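Local coordinates for predicted sugar phosphatases of the HAD superfamily (Cytophaga hutchinsonii, PDB 2HX1), which probably removes phosphate from sugar phosphates or related metabolites, as a magnesium-binding hydrolase of the HAD superfamily, at residues Lys79-Ile91 against Ile200-Ala213. Sequence-based numbering, arbitrary orientation. Where two conformers were deposited one is given.
Sequences KIISSGMITKEYI and IRFGKPDSQMFMFA
With CG2 trans to the backbone N and CG1 beside it (chi1 -57°), Ile86 lays its CG2 methyl over one face of the Phe202 ring, 3.6 Å from the ring centroid, a CH-pi contact. Phe202 meets it because its own CG stands trans to the carbonyl carbon (chi1 -70°), which lifts the ring off strand 199-202 onto helix 83-94; Ile200 CG2 takes the opposite face, so the flat ring is held between two beta-branched chains. One helical turn beyond Ile86, Tyr90 comes in at the edge of the Phe202 ring, Tyr90 CD2 lying 3.6 Å from Phe202 CZ, and Tyr90 OH packs 3.9 Å from Ile200 CD1. Putting an alanine at Phe202 would probably leave Ile86 CG2 without its aromatic face and open a gap beside Tyr90 CD2.

The two segments link the two sheets of this predicted HAD phosphatase. Within the chain, strand 80-82 edges the parallel core sheet, where Asp20, Phe22 and Asp233 bind magnesium just past strands 16-19 and 228-232, while strand 199-202 edges the sheet of the inserted cap domain; both chain crossings between the domains run here. At the crossing, Gly203 CA comes within 3.9 Å of Ser83 CB; a CB on Gly203 would crowd both Ser83 CB and the carbonyl O of Phe202, so glycine fits. A methionine suits the adjoining corner because its long, unbranched chain can bend: Met209, deposited as selenomethionine, turns at chi3 to bring SE 3.4 Å from Ser83 N, and its CG packs against Ile86 CD1.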
loop_
_atom_site.group_PDB
_atom_site.type_symbol
_atom_site.label_atom_id
_atom_site.label_comp_id
_atom_site.label_asym_id
_atom_site.label_seq_id
_atom_site.Cartn_x
_atom_site.Cartn_y
_atom_site.Cartn_z
ATOM N N LYS A 79 -2.697 -25.499 27.910
ATOM C CA LYS A 79 -2.361 -25.900 26.546
ATOM C C LYS A 79 -2.643 -24.789 25.539
ATOM O O LYS A 79 -2.324 -24.942 24.363
ATOM C CB LYS A 79 -3.153 -27.137 26.149
ATOM C CG LYS A 79 -3.104 -28.281 27.159
ATOM C CD LYS A 79 -2.266 -29.473 26.737
ATOM C CE LYS A 79 -2.590 -30.711 27.627
ATOM N NZ LYS A 79 -4.073 -31.030 27.812
ATOM N N ILE A 80 -3.259 -23.695 26.002
ATOM C CA ILE A 80 -3.624 -22.581 25.141
ATOM C C ILE A 80 -2.646 -21.411 25.282
ATOM O O ILE A 80 -2.585 -20.727 26.313
ATOM C CB ILE A 80 -5.064 -22.127 25.394
ATOM C CG1 ILE A 80 -6.017 -23.336 25.280
ATOM C CG2 ILE A 80 -5.467 -21.047 24.395
ATOM C CD1 ILE A 80 -7.466 -23.016 25.276
ATOM N N ILE A 81 -1.887 -21.190 24.227
ATOM C CA ILE A 81 -0.968 -20.070 24.158
ATOM C C ILE A 81 -1.574 -19.038 23.220
ATOM O O ILE A 81 -1.764 -19.294 22.045
ATOM C CB ILE A 81 0.411 -20.498 23.613
ATOM C CG1 ILE A 81 0.964 -21.714 24.384
ATOM C CG2 ILE A 81 1.358 -19.313 23.677
ATOM C CD1 ILE A 81 2.099 -22.466 23.628
ATOM N N SER A 82 -1.871 -17.863 23.747
ATOM C CA SER A 82 -2.647 -16.878 23.043
ATOM C C SER A 82 -1.894 -15.566 22.968
ATOM O O SER A 82 -1.154 -15.228 23.896
ATOM C CB SER A 82 -3.925 -16.691 23.878
ATOM O OG SER A 82 -4.560 -15.465 23.634
ATOM N N SER A 83 -2.144 -14.783 21.930
ATOM C CA SER A 83 -1.426 -13.517 21.774
ATOM C C SER A 83 -1.850 -12.517 22.852
ATOM O O SER A 83 -1.099 -11.597 23.172
ATOM C CB SER A 83 -1.587 -12.938 20.374
ATOM O OG SER A 83 -2.910 -12.551 20.146
ATOM N N GLY A 84 -3.017 -12.721 23.454
ATOM C CA GLY A 84 -3.421 -11.895 24.593
ATOM C C GLY A 84 -2.447 -11.940 25.759
ATOM O O GLY A 84 -2.337 -10.969 26.525
HETATM N N MSE A 85 -1.716 -13.048 25.885
HETATM C CA MSE A 85 -0.691 -13.156 26.922
HETATM C C MSE A 85 0.455 -12.175 26.665
HETATM O O MSE A 85 1.022 -11.601 27.606
HETATM C CB MSE A 85 -0.170 -14.585 26.993
HETATM C CG MSE A 85 -1.245 -15.568 27.505
HETATM SE SE MSE A 85 -0.925 -17.427 27.027
HETATM C CE MSE A 85 0.958 -17.617 27.687
ATOM N N ILE A 86 0.794 -11.973 25.390
ATOM C CA ILE A 86 1.846 -11.055 25.035
ATOM C C ILE A 86 1.410 -9.636 25.348
ATOM O O ILE A 86 2.168 -8.851 25.939
ATOM C CB ILE A 86 2.227 -11.101 23.543
ATOM C CG1 ILE A 86 2.646 -12.507 23.103
ATOM C CG2 ILE A 86 3.362 -10.100 23.285
ATOM C CD1 ILE A 86 2.789 -12.633 21.603
ATOM N N THR A 87 0.190 -9.304 24.949
ATOM C CA THR A 87 -0.374 -7.990 25.202
ATOM C C THR A 87 -0.328 -7.650 26.695
ATOM O O THR A 87 0.096 -6.575 27.065
ATOM C CB THR A 87 -1.818 -7.935 24.763
ATOM O OG1 THR A 87 -1.887 -8.132 23.352
ATOM C CG2 THR A 87 -2.448 -6.607 25.118
ATOM N N LYS A 88 -0.793 -8.575 27.522
ATOM C CA LYS A 88 -0.809 -8.421 28.960
ATOM C C LYS A 88 0.577 -8.116 29.492
ATOM O O LYS A 88 0.732 -7.202 30.292
ATOM C CB LYS A 88 -1.331 -9.702 29.631
ATOM C CG LYS A 88 -1.646 -9.574 31.121
ATOM C CD LYS A 88 -2.790 -10.530 31.511
ATOM C CE LYS A 88 -3.168 -10.451 33.004
ATOM N NZ LYS A 88 -3.670 -9.111 33.426
ATOM N N GLU A 89 1.576 -8.887 29.061
ATOM C CA GLU A 89 2.948 -8.682 29.531
ATOM C C GLU A 89 3.514 -7.357 29.060
ATOM O O GLU A 89 4.324 -6.742 29.767
ATOM C CB GLU A 89 3.894 -9.801 29.060
ATOM C CG GLU A 89 3.591 -11.185 29.660
ATOM N N TYR A 90 3.100 -6.925 27.864
ATOM C CA TYR A 90 3.549 -5.652 27.307
ATOM C C TYR A 90 2.998 -4.479 28.092
ATOM O O TYR A 90 3.739 -3.563 28.409
ATOM C CB TYR A 90 3.175 -5.515 25.832
ATOM C CG TYR A 90 3.818 -4.315 25.167
ATOM C CD1 TYR A 90 3.242 -3.045 25.251
ATOM C CD2 TYR A 90 4.998 -4.449 24.457
ATOM C CE1 TYR A 90 3.831 -1.930 24.638
ATOM C CE2 TYR A 90 5.613 -3.342 23.875
ATOM C CZ TYR A 90 5.018 -2.093 23.966
ATOM O OH TYR A 90 5.598 -1.014 23.351
ATOM N N ILE A 91 1.706 -4.526 28.420
ATOM C CA ILE A 91 1.077 -3.513 29.254
ATOM C C ILE A 91 1.718 -3.440 30.626
ATOM O O ILE A 91 2.060 -2.355 31.094
ATOM C CB ILE A 91 -0.430 -3.774 29.398
ATOM C CG1 ILE A 91 -1.126 -3.517 28.058
ATOM C CG2 ILE A 91 -1.043 -2.866 30.467
ATOM C CD1 ILE A 91 -2.554 -4.021 28.038
ATOM N N ILE A 200 1.053 -1.802 16.978
ATOM C CA ILE A 200 1.894 -2.925 17.374
ATOM C C ILE A 200 1.004 -4.149 17.302
ATOM O O ILE A 200 -0.048 -4.215 17.966
ATOM C CB ILE A 200 2.404 -2.808 18.827
ATOM C CG1 ILE A 200 3.262 -1.536 19.030
ATOM C CG2 ILE A 200 3.246 -4.058 19.166
ATOM C CD1 ILE A 200 3.105 -0.856 20.388
ATOM N N ARG A 201 1.407 -5.105 16.481
ATOM C CA ARG A 201 0.650 -6.331 16.292
ATOM C C ARG A 201 1.352 -7.529 16.941
ATOM O O ARG A 201 2.512 -7.765 16.684
ATOM C CB ARG A 201 0.487 -6.568 14.794
ATOM C CG ARG A 201 -0.596 -5.644 14.174
ATOM C CD ARG A 201 -0.594 -5.683 12.676
ATOM N NE ARG A 201 -1.641 -4.812 12.136
ATOM C CZ ARG A 201 -2.867 -5.201 11.781
ATOM N NH1 ARG A 201 -3.251 -6.472 11.895
ATOM N NH2 ARG A 201 -3.726 -4.302 11.299
ATOM N N PHE A 202 0.636 -8.276 17.771
ATOM C CA PHE A 202 1.201 -9.431 18.479
ATOM C C PHE A 202 0.605 -10.694 17.931
ATOM O O PHE A 202 -0.588 -10.735 17.567
ATOM C CB PHE A 202 0.908 -9.356 19.978
ATOM C CG PHE A 202 1.669 -8.242 20.706
ATOM C CD1 PHE A 202 3.049 -8.138 20.599
ATOM C CD2 PHE A 202 1.000 -7.344 21.511
ATOM C CE1 PHE A 202 3.757 -7.146 21.287
ATOM C CE2 PHE A 202 1.698 -6.351 22.203
ATOM C CZ PHE A 202 3.071 -6.258 22.082
ATOM N N GLY A 203 1.444 -11.718 17.866
ATOM C CA GLY A 203 1.012 -13.045 17.475
ATOM C C GLY A 203 1.638 -13.441 16.175
ATOM O O GLY A 203 2.443 -12.697 15.600
ATOM N N LYS A 204 1.212 -14.610 15.691
ATOM C CA LYS A 204 1.711 -15.173 14.443
ATOM C C LYS A 204 1.535 -14.128 13.347
ATOM O O LYS A 204 0.499 -13.478 13.301
ATOM C CB LYS A 204 0.941 -16.457 14.079
ATOM C CG LYS A 204 0.876 -17.534 15.208
ATOM C CD LYS A 204 -0.082 -18.660 14.852
ATOM C CE LYS A 204 -1.549 -18.251 14.966
ATOM N NZ LYS A 204 -2.445 -19.414 14.882
ATOM N N PRO A 205 2.515 -14.004 12.437
ATOM C CA PRO A 205 3.722 -14.807 12.203
ATOM C C PRO A 205 4.977 -14.474 13.046
ATOM O O PRO A 205 6.077 -14.976 12.738
ATOM C CB PRO A 205 4.028 -14.502 10.747
ATOM C CG PRO A 205 3.626 -13.073 10.594
ATOM C CD PRO A 205 2.378 -12.930 11.440
ATOM N N ASP A 206 4.827 -13.652 14.088
ATOM C CA ASP A 206 5.911 -13.439 15.064
ATOM C C ASP A 206 6.150 -14.783 15.748
ATOM O O ASP A 206 5.353 -15.708 15.583
ATOM C CB ASP A 206 5.536 -12.420 16.149
ATOM C CG ASP A 206 5.399 -10.968 15.624
ATOM O OD1 ASP A 206 5.770 -10.665 14.444
ATOM O OD2 ASP A 206 4.937 -10.128 16.447
ATOM N N SER A 207 7.231 -14.862 16.527
ATOM C CA SER A 207 7.730 -16.123 17.062
ATOM C C SER A 207 7.757 -16.208 18.590
ATOM O O SER A 207 8.238 -17.226 19.131
ATOM C CB SER A 207 9.131 -16.367 16.536
ATOM O OG SER A 207 10.045 -15.457 17.114
ATOM N N GLN A 208 7.256 -15.175 19.289
ATOM C CA GLN A 208 7.305 -15.176 20.760
ATOM C C GLN A 208 6.522 -16.309 21.364
ATOM O O GLN A 208 6.989 -16.935 22.305
ATOM C CB GLN A 208 6.860 -13.838 21.393
ATOM C CG GLN A 208 7.810 -12.650 21.095
ATOM C CD GLN A 208 7.627 -11.457 22.050
ATOM O OE1 GLN A 208 7.956 -11.550 23.226
ATOM N NE2 GLN A 208 7.109 -10.334 21.536
HETATM N N MSE A 209 5.343 -16.594 20.826
HETATM C CA MSE A 209 4.501 -17.639 21.415
HETATM C C MSE A 209 5.136 -19.015 21.221
HETATM O O MSE A 209 5.140 -19.865 22.174
HETATM C CB MSE A 209 3.101 -17.618 20.842
HETATM C CG MSE A 209 2.229 -16.499 21.394
HETATM SE SE MSE A 209 0.429 -16.610 20.660
HETATM C CE MSE A 209 0.722 -16.445 18.749
ATOM N N PHE A 210 5.665 -19.215 20.003
ATOM C CA PHE A 210 6.390 -20.432 19.647
ATOM C C PHE A 210 7.542 -20.618 20.609
ATOM O O PHE A 210 7.758 -21.696 21.112
ATOM C CB PHE A 210 6.984 -20.369 18.231
ATOM C CG PHE A 210 5.970 -20.280 17.107
ATOM C CD1 PHE A 210 4.724 -20.861 17.194
ATOM C CD2 PHE A 210 6.303 -19.614 15.937
ATOM C CE1 PHE A 210 3.821 -20.778 16.125
ATOM C CE2 PHE A 210 5.417 -19.512 14.888
ATOM C CZ PHE A 210 4.166 -20.102 14.974
HETATM N N MSE A 211 8.288 -19.559 20.857
HETATM C CA MSE A 211 9.457 -19.644 21.718
HETATM C C MSE A 211 9.080 -20.030 23.168
HETATM O O MSE A 211 9.799 -20.758 23.850
HETATM C CB MSE A 211 10.205 -18.310 21.674
HETATM C CG MSE A 211 11.498 -18.313 22.455
HETATM SE SE MSE A 211 12.785 -19.798 21.999
HETATM C CE MSE A 211 13.861 -19.056 20.455
ATOM N N PHE A 212 7.953 -19.510 23.630
ATOM C CA PHE A 212 7.430 -19.818 24.959
ATOM C C PHE A 212 7.091 -21.317 25.097
ATOM O O PHE A 212 7.512 -21.978 26.047
ATOM C CB PHE A 212 6.210 -18.914 25.244
ATOM C CG PHE A 212 5.551 -19.205 26.542
ATOM C CD1 PHE A 212 6.133 -18.811 27.724
ATOM C CD2 PHE A 212 4.371 -19.927 26.585
ATOM C CE1 PHE A 212 5.526 -19.106 28.936
ATOM C CE2 PHE A 212 3.774 -20.250 27.785
ATOM C CZ PHE A 212 4.333 -19.837 28.957
ATOM N N ALA A 213 6.384 -21.853 24.104
ATOM C CA ALA A 213 6.009 -23.265 24.067
ATOM C C ALA A 213 7.263 -24.121 23.937
ATOM O O ALA A 213 7.408 -25.131 24.625
ATOM C CB ALA A 213 5.065 -23.554 22.892
#